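PDB 2Z5L: tylactone synthase starter module and modules 1 & 2 from Streptomyces fradiae, which probably catalyses the NADPH-dependent, stereoselective reduction of a beta-keto group on the growing polyketide chain, as the first ketoreductase of tylosin biosynthesis. Local coordinates for residues Val82-Lys96 against Ala121-Ile135. Sequence-based numbering, arbitrary orientation.
Sequences VPIGARRAEVAELLK and AVRTSIALLQAVSDI
Helix 88-96 crosses helix 121-135 at -58°, their axes 8.1 Å apart at closest approach. Both belong to the structural N-terminal half, Rossmann-like as in other polyketide ketoreductases, where Val-82 and Leu-95 also rest on strand 49-54. Small residues let the backbones close in: Ala-131 is a knob among Arg-88, Val-91, Ala-92 and Leu-95, its CB 3.6 Å from Ala-92 N. Leu-95 returns the knobs-into-holes packing, entering between Leu-128, Ala-131, Val-132 and Ile-135; its CD1 presses on Leu-128 CD1 at 3.5 Å, tight for two methyls. Ile-135 CD1 packs on Leu-95 CB and lies 3.5 Å from Lys-96 N.

The type II turn from Pro-83 to Ala-86 sits on Thr-124. Gly-85 N donates to Thr-124 OG1 (2.8 Å), which also hydrogen-bonds Asp-120 O, while Thr-124 CG2 lies against the carbonyl oxygens of Pro-83 and Ala-86.

On the flank facing the loop before helix 356-376, probably in the catalytic half, Arg-88 CG lies between its backbone N and carbonyl carbon (chi1 55°), and a bend at chi3 brings the guanidinium over Gln-130 CB. Arg-88 NH1 donates to Asp-352 O, and Gln-130 NE2 hydrogen-bonds Ile-351 O and Leu-354 O. In the salt bridge, Arg-88 NH2 alone meets both syn lone pairs of the nearly coplanar carboxylate: Asp-134 OD1 (3.0 Å) in the guanidinium plane but more bent, Asp-134 OD2 (3.1 Å) tilted but straighter (153°).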
loop_
_atom_site.group_PDB
_atom_site.type_symbol
_atom_site.label_atom_id
_atom_site.label_comp_id
_atom_site.label_asym_id
_atom_site.label_seq_id
_atom_site.Cartn_x
_atom_site.Cartn_y
_atom_site.Cartn_z
ATOM N N VAL A 82 23.426 -10.344 0.302
ATOM C CA VAL A 82 23.142 -9.295 -0.667
ATOM C C VAL A 82 22.988 -7.975 0.055
ATOM O O VAL A 82 22.053 -7.773 0.822
ATOM C CB VAL A 82 21.847 -9.545 -1.464
ATOM C CG1 VAL A 82 21.521 -8.314 -2.313
ATOM C CG2 VAL A 82 22.019 -10.751 -2.361
ATOM N N PRO A 83 23.907 -7.048 -0.197
ATOM C CA PRO A 83 23.860 -5.738 0.449
ATOM C C PRO A 83 22.675 -4.871 0.015
ATOM O O PRO A 83 22.216 -4.929 -1.136
ATOM C CB PRO A 83 25.205 -5.129 0.072
ATOM C CG PRO A 83 25.442 -5.688 -1.307
ATOM C CD PRO A 83 25.008 -7.132 -1.172
ATOM N N ILE A 84 22.168 -4.091 0.964
ATOM C CA ILE A 84 21.072 -3.169 0.706
ATOM C C ILE A 84 21.660 -2.181 -0.303
ATOM O O ILE A 84 22.858 -1.902 -0.266
ATOM C CB ILE A 84 20.667 -2.484 2.017
ATOM C CG1 ILE A 84 20.264 -3.567 3.015
ATOM C CG2 ILE A 84 19.515 -1.518 1.796
ATOM C CD1 ILE A 84 20.129 -3.076 4.436
ATOM N N GLY A 85 20.849 -1.678 -1.223
ATOM C CA GLY A 85 21.393 -0.773 -2.216
ATOM C C GLY A 85 21.764 -1.526 -3.489
ATOM O O GLY A 85 21.836 -0.927 -4.566
ATOM N N ALA A 86 21.994 -2.837 -3.388
ATOM C CA ALA A 86 22.348 -3.632 -4.572
ATOM C C ALA A 86 21.249 -3.585 -5.640
ATOM O O ALA A 86 20.062 -3.684 -5.320
ATOM C CB ALA A 86 22.638 -5.093 -4.176
ATOM N N ARG A 87 21.653 -3.403 -6.901
ATOM C CA ARG A 87 20.716 -3.339 -8.038
ATOM C C ARG A 87 20.489 -4.724 -8.650
ATOM O O ARG A 87 21.291 -5.631 -8.432
ATOM C CB ARG A 87 21.240 -2.354 -9.094
ATOM C CG ARG A 87 20.763 -0.926 -8.853
ATOM C CD ARG A 87 21.848 0.125 -9.084
ATOM N NE ARG A 87 21.303 1.465 -8.861
ATOM C CZ ARG A 87 20.491 2.097 -9.705
ATOM N NH1 ARG A 87 20.134 1.512 -10.845
ATOM N NH2 ARG A 87 20.021 3.303 -9.403
ATOM N N ARG A 88 19.406 -4.882 -9.415
ATOM C CA ARG A 88 19.055 -6.178 -10.001
ATOM C C ARG A 88 20.200 -6.906 -10.688
ATOM O O ARG A 88 20.426 -8.093 -10.453
ATOM C CB ARG A 88 17.863 -6.048 -10.977
ATOM C CG ARG A 88 18.015 -5.021 -12.100
ATOM C CD ARG A 88 16.709 -4.839 -12.892
ATOM N NE ARG A 88 16.254 -6.051 -13.598
ATOM C CZ ARG A 88 15.114 -6.121 -14.292
ATOM N NH1 ARG A 88 14.314 -5.067 -14.379
ATOM N NH2 ARG A 88 14.760 -7.239 -14.891
ATOM N N ALA A 89 20.922 -6.192 -11.538
ATOM C CA ALA A 89 22.041 -6.779 -12.247
ATOM C C ALA A 89 23.042 -7.348 -11.251
ATOM O O ALA A 89 23.588 -8.418 -11.476
ATOM C CB ALA A 89 22.716 -5.722 -13.138
ATOM N N GLU A 90 23.290 -6.634 -10.155
ATOM C CA GLU A 90 24.238 -7.116 -9.154
ATOM C C GLU A 90 23.656 -8.320 -8.426
ATOM O O GLU A 90 24.331 -9.332 -8.250
ATOM C CB GLU A 90 24.548 -6.025 -8.135
ATOM C CG GLU A 90 25.029 -4.715 -8.741
ATOM C CD GLU A 90 24.878 -3.549 -7.786
ATOM O OE1 GLU A 90 25.473 -3.606 -6.680
ATOM O OE2 GLU A 90 24.164 -2.576 -8.138
ATOM N N VAL A 91 22.399 -8.210 -8.018
ATOM C CA VAL A 91 21.762 -9.297 -7.301
ATOM C C VAL A 91 21.682 -10.550 -8.169
ATOM O O VAL A 91 21.882 -11.663 -7.676
ATOM C CB VAL A 91 20.364 -8.887 -6.808
ATOM C CG1 VAL A 91 19.780 -9.972 -5.920
ATOM C CG2 VAL A 91 20.464 -7.579 -6.051
ATOM N N ALA A 92 21.407 -10.382 -9.461
ATOM C CA ALA A 92 21.349 -11.542 -10.353
ATOM C C ALA A 92 22.699 -12.274 -10.276
ATOM O O ALA A 92 22.737 -13.497 -10.150
ATOM C CB ALA A 92 21.060 -11.099 -11.800
ATOM N N GLU A 93 23.799 -11.519 -10.334
ATOM C CA GLU A 93 25.147 -12.102 -10.260
ATOM C C GLU A 93 25.423 -12.879 -8.978
ATOM O O GLU A 93 26.154 -13.878 -8.992
ATOM C CB GLU A 93 26.219 -11.018 -10.418
ATOM C CG GLU A 93 26.716 -10.837 -11.845
ATOM C CD GLU A 93 27.701 -9.682 -12.005
ATOM O OE1 GLU A 93 28.718 -9.641 -11.266
ATOM O OE2 GLU A 93 27.456 -8.814 -12.884
ATOM N N LEU A 94 24.849 -12.421 -7.868
ATOM C CA LEU A 94 25.043 -13.096 -6.587
ATOM C C LEU A 94 24.196 -14.366 -6.469
ATOM O O LEU A 94 24.617 -15.342 -5.842
ATOM C CB LEU A 94 24.714 -12.149 -5.434
ATOM C CG LEU A 94 25.680 -10.975 -5.217
ATOM C CD1 LEU A 94 25.053 -9.976 -4.261
ATOM C CD2 LEU A 94 26.997 -11.489 -4.660
ATOM N N LEU A 95 23.015 -14.358 -7.078
ATOM C CA LEU A 95 22.119 -15.515 -7.023
ATOM C C LEU A 95 22.411 -16.566 -8.085
ATOM O O LEU A 95 22.255 -17.765 -7.846
ATOM C CB LEU A 95 20.668 -15.073 -7.209
ATOM C CG LEU A 95 19.979 -14.244 -6.140
ATOM C CD1 LEU A 95 18.611 -13.817 -6.659
ATOM C CD2 LEU A 95 19.847 -15.049 -4.860
ATOM N N LYS A 96 22.809 -16.088 -9.262
ATOM C CA LYS A 96 23.103 -16.916 -10.431
ATOM C C LYS A 96 23.708 -18.288 -10.120
ATOM O O LYS A 96 23.158 -19.330 -10.522
ATOM C CB LYS A 96 24.024 -16.140 -11.395
ATOM C CG LYS A 96 24.227 -16.747 -12.797
ATOM C CD LYS A 96 23.121 -16.335 -13.768
ATOM C CE LYS A 96 23.300 -16.945 -15.185
ATOM N NZ LYS A 96 24.353 -16.299 -16.036
ATOM N N ALA A 121 15.826 -1.026 1.419
ATOM C CA ALA A 121 15.569 -2.447 1.590
ATOM C C ALA A 121 14.471 -2.869 0.627
ATOM O O ALA A 121 14.549 -3.934 0.029
ATOM C CB ALA A 121 15.154 -2.736 3.035
ATOM N N VAL A 122 13.433 -2.041 0.520
ATOM C CA VAL A 122 12.319 -2.309 -0.386
ATOM C C VAL A 122 12.828 -2.312 -1.820
ATOM O O VAL A 122 12.468 -3.172 -2.626
ATOM C CB VAL A 122 11.232 -1.252 -0.252
ATOM C CG1 VAL A 122 10.013 -1.646 -1.103
ATOM C CG2 VAL A 122 10.836 -1.128 1.203
ATOM N N ARG A 123 13.679 -1.340 -2.130
ATOM C CA ARG A 123 14.241 -1.247 -3.462
ATOM C C ARG A 123 15.053 -2.500 -3.770
ATOM O O ARG A 123 14.878 -3.105 -4.830
ATOM C CB ARG A 123 15.119 0.000 -3.589
ATOM C CG ARG A 123 14.366 1.313 -3.387
ATOM C CD ARG A 123 15.266 2.493 -3.712
ATOM N NE ARG A 123 14.627 3.774 -3.431
ATOM C CZ ARG A 123 14.635 4.369 -2.242
ATOM N NH1 ARG A 123 15.258 3.805 -1.213
ATOM N NH2 ARG A 123 14.015 5.528 -2.080
ATOM N N THR A 124 15.907 -2.904 -2.830
ATOM C CA THR A 124 16.742 -4.083 -3.009
ATOM C C THR A 124 15.920 -5.366 -3.026
ATOM O O THR A 124 16.329 -6.342 -3.645
ATOM C CB THR A 124 17.803 -4.219 -1.903
ATOM O OG1 THR A 124 18.449 -2.955 -1.684
ATOM C CG2 THR A 124 18.860 -5.234 -2.330
ATOM N N SER A 125 14.777 -5.357 -2.340
ATOM C CA SER A 125 13.900 -6.519 -2.285
ATOM C C SER A 125 13.249 -6.694 -3.650
ATOM O O SER A 125 13.143 -7.812 -4.169
ATOM C CB SER A 125 12.821 -6.343 -1.202
ATOM O OG SER A 125 13.384 -6.404 0.101
ATOM N N ILE A 126 12.809 -5.584 -4.232
ATOM C CA ILE A 126 12.201 -5.619 -5.551
ATOM C C ILE A 126 13.259 -6.131 -6.528
ATOM O O ILE A 126 12.976 -6.982 -7.376
ATOM C CB ILE A 126 11.662 -4.204 -5.936
ATOM C CG1 ILE A 126 10.392 -3.938 -5.121
ATOM C CG2 ILE A 126 11.385 -4.109 -7.453
ATOM C CD1 ILE A 126 9.827 -2.576 -5.273
ATOM N N ALA A 127 14.488 -5.637 -6.370
ATOM C CA ALA A 127 15.619 -6.044 -7.200
ATOM C C ALA A 127 15.862 -7.563 -7.108
ATOM O O ALA A 127 16.191 -8.202 -8.102
ATOM C CB ALA A 127 16.883 -5.291 -6.769
ATOM N N LEU A 128 15.700 -8.126 -5.912
ATOM C CA LEU A 128 15.897 -9.561 -5.701
ATOM C C LEU A 128 14.892 -10.371 -6.511
ATOM O O LEU A 128 15.244 -11.366 -7.145
ATOM C CB LEU A 128 15.739 -9.925 -4.217
ATOM C CG LEU A 128 15.565 -11.411 -3.843
ATOM C CD1 LEU A 128 16.828 -12.196 -4.176
ATOM C CD2 LEU A 128 15.246 -11.526 -2.372
ATOM N N LEU A 129 13.632 -9.956 -6.466
ATOM C CA LEU A 129 12.584 -10.649 -7.207
ATOM C C LEU A 129 12.868 -10.569 -8.698
ATOM O O LEU A 129 12.818 -11.583 -9.408
ATOM C CB LEU A 129 11.206 -10.042 -6.905
ATOM C CG LEU A 129 10.005 -10.699 -7.598
ATOM C CD1 LEU A 129 10.070 -12.205 -7.396
ATOM C CD2 LEU A 129 8.713 -10.135 -7.033
ATOM N N GLN A 130 13.174 -9.362 -9.163
ATOM C CA GLN A 130 13.484 -9.124 -10.570
ATOM C C GLN A 130 14.628 -9.984 -11.053
ATOM O O GLN A 130 14.626 -10.463 -12.202
ATOM C CB GLN A 130 13.856 -7.661 -10.809
ATOM C CG GLN A 130 12.749 -6.666 -10.515
ATOM C CD GLN A 130 13.232 -5.233 -10.648
ATOM O OE1 GLN A 130 14.276 -4.866 -10.098
ATOM N NE2 GLN A 130 12.480 -4.416 -11.378
ATOM N N ALA A 131 15.611 -10.176 -10.179
ATOM C CA ALA A 131 16.783 -10.971 -10.517
ATOM C C ALA A 131 16.450 -12.452 -10.636
ATOM O O ALA A 131 16.963 -13.134 -11.522
ATOM C CB ALA A 131 17.871 -10.758 -9.468
ATOM N N VAL A 132 15.588 -12.938 -9.746
ATOM C CA VAL A 132 15.192 -14.341 -9.755
ATOM C C VAL A 132 14.441 -14.678 -11.034
ATOM O O VAL A 132 14.590 -15.763 -11.599
ATOM C CB VAL A 132 14.292 -14.677 -8.559
ATOM C CG1 VAL A 132 13.775 -16.096 -8.690
ATOM C CG2 VAL A 132 15.076 -14.520 -7.265
ATOM N N SER A 133 13.629 -13.730 -11.476
ATOM C CA SER A 133 12.852 -13.879 -12.687
ATOM C C SER A 133 13.823 -13.880 -13.865
ATOM O O SER A 133 13.701 -14.693 -14.779
ATOM C CB SER A 133 11.865 -12.715 -12.805
ATOM O OG SER A 133 11.024 -12.835 -13.932
ATOM N N ASP A 134 14.803 -12.978 -13.831
ATOM C CA ASP A 134 15.784 -12.889 -14.908
ATOM C C ASP A 134 16.591 -14.177 -15.096
ATOM O O ASP A 134 16.741 -14.660 -16.216
ATOM C CB ASP A 134 16.754 -11.721 -14.667
ATOM C CG ASP A 134 16.054 -10.371 -14.596
ATOM O OD1 ASP A 134 15.129 -10.121 -15.407
ATOM O OD2 ASP A 134 16.442 -9.546 -13.733
ATOM N N ILE A 135 17.115 -14.723 -14.005
ATOM C CA ILE A 135 17.907 -15.947 -14.071
ATOM C C ILE A 135 17.137 -17.097 -14.722
ATOM O O ILE A 135 17.731 -18.073 -15.195
ATOM C CB ILE A 135 18.354 -16.366 -12.667
ATOM C CG1 ILE A 135 19.230 -15.257 -12.072
ATOM C CG2 ILE A 135 19.104 -17.687 -12.721
ATOM C CD1 ILE A 135 19.683 -15.538 -10.667
#